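Side-chain contact in beta-1,4-galactanase (Thielavia heterothallica, PDB 1HJS), which hydrolyses beta-1,4-galactosidic linkages in type I arabinogalactans, as a fungal glycoside hydrolase of family 53: residues 11-14 against 15-18. Residues are numbered along the deposited sequence; the frame is centred on the assembly and turned at random.
Sequences SVVV and EERA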
loop_
_atom_site.group_PDB
_atom_site.type_symbol
_atom_site.label_atom_id
_atom_site.label_comp_id
_atom_site.label_asym_id
_atom_site.label_seq_id
_atom_site.Cartn_x
_atom_site.Cartn_y
_atom_site.Cartn_z
ATOM N N SER A 11 -9.676 -3.145 -6.045
ATOM C CA SER A 11 -10.538 -3.254 -7.223
ATOM C C SER A 11 -11.534 -4.413 -7.220
ATOM O O SER A 11 -12.304 -4.554 -8.171
ATOM C CB SER A 11 -9.675 -3.399 -8.470
ATOM O OG SER A 11 -9.041 -4.668 -8.462
ATOM N N VAL A 12 -11.522 -5.240 -6.179
ATOM C CA VAL A 12 -12.415 -6.398 -6.137
ATOM C C VAL A 12 -13.869 -6.150 -6.561
ATOM O O VAL A 12 -14.361 -6.816 -7.471
ATOM C CB VAL A 12 -12.393 -7.085 -4.745
ATOM C CG1 VAL A 12 -12.839 -6.118 -3.657
ATOM C CG2 VAL A 12 -13.289 -8.334 -4.772
ATOM N N VAL A 13 -14.555 -5.208 -5.921
ATOM C CA VAL A 13 -15.948 -4.936 -6.274
ATOM C C VAL A 13 -16.076 -4.319 -7.666
ATOM O O VAL A 13 -17.037 -4.583 -8.387
ATOM C CB VAL A 13 -16.626 -4.021 -5.218
ATOM C CG1 VAL A 13 -17.932 -3.451 -5.765
ATOM C CG2 VAL A 13 -16.911 -4.834 -3.959
ATOM N N VAL A 14 -15.105 -3.497 -8.049
ATOM C CA VAL A 14 -15.140 -2.889 -9.373
ATOM C C VAL A 14 -15.120 -4.007 -10.415
ATOM O O VAL A 14 -15.866 -3.974 -11.395
ATOM C CB VAL A 14 -13.922 -1.954 -9.596
ATOM C CG1 VAL A 14 -13.846 -1.530 -11.061
ATOM C CG2 VAL A 14 -14.050 -0.719 -8.715
ATOM N N GLU A 15 -14.268 -5.004 -10.189
ATOM C CA GLU A 15 -14.153 -6.131 -11.110
ATOM C C GLU A 15 -15.363 -7.060 -11.079
ATOM O O GLU A 15 -15.809 -7.530 -12.123
ATOM C CB GLU A 15 -12.880 -6.927 -10.811
ATOM C CG GLU A 15 -11.608 -6.232 -11.275
ATOM C CD GLU A 15 -11.476 -6.191 -12.792
ATOM O OE1 GLU A 15 -12.420 -5.733 -13.470
ATOM O OE2 GLU A 15 -10.419 -6.616 -13.307
ATOM N N GLU A 16 -15.893 -7.329 -9.892
ATOM C CA GLU A 16 -17.061 -8.194 -9.793
ATOM C C GLU A 16 -18.223 -7.537 -10.532
ATOM O O GLU A 16 -18.987 -8.208 -11.224
ATOM C CB GLU A 16 -17.425 -8.435 -8.323
ATOM C CG GLU A 16 -16.319 -9.139 -7.548
ATOM C CD GLU A 16 -16.634 -9.307 -6.075
ATOM O OE1 GLU A 16 -17.406 -8.493 -5.527
ATOM O OE2 GLU A 16 -16.086 -10.244 -5.460
ATOM N N ARG A 17 -18.343 -6.219 -10.401
ATOM C CA ARG A 17 -19.416 -5.490 -11.076
ATOM C C ARG A 17 -19.194 -5.480 -12.581
ATOM O O ARG A 17 -20.127 -5.268 -13.353
ATOM C CB ARG A 17 -19.493 -4.051 -10.570
ATOM C CG ARG A 17 -20.053 -3.919 -9.168
ATOM C CD ARG A 17 -19.994 -2.480 -8.704
ATOM N NE ARG A 17 -20.533 -2.326 -7.360
ATOM C CZ ARG A 17 -20.375 -1.237 -6.614
ATOM N NH1 ARG A 17 -19.690 -0.202 -7.078
ATOM N NH2 ARG A 17 -20.905 -1.191 -5.399
ATOM N N ALA A 18 -17.951 -5.698 -12.996
ATOM C CA ALA A 18 -17.621 -5.724 -14.416
ATOM C C ALA A 18 -17.815 -7.129 -14.978
ATOM O O ALA A 18 -17.501 -7.389 -16.140
ATOM C CB ALA A 18 -16.188 -5.266 -14.639
#
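S11 and E15 meet one turn apart: E15 N donates to S11 O at 2.9 Å, nearly straight (162°). E16 N to V12 O and R17 N to V13 O repeat this i to i+4 pattern. A18 N makes two weak bonds, to V14 O and to E15 O. At the start of the helix, V14 N is satisfied by the hydroxyl of Y61. V12 and E16 run side by side, with V12 CG2 3.5 Å from E16 OE2. The CG of E16 lies anti to its carbonyl carbon (chi1 -62°) and the chain is extended beyond it, which carries the carboxylate along V12 to its salt bridge with R68 of helix 59-71. With an alanine here, R68 would probably lose this carboxylate as its salt-bridge partner, and V12 CG2 one of its neighbours. V13 CG1 sits over one face of the R17 guanidinium, near its rim, 3.3 Å from R17 NE. The polar ends of S11 and E15 turn to other partners: S11 OG is hydrogen-bonded to E297 OE1, and E15 OE1 to H302 ND1. This is a short alpha-helix of less than two turns, following the first strand, 4-8, of the eight-stranded parallel TIM barrel of family 53.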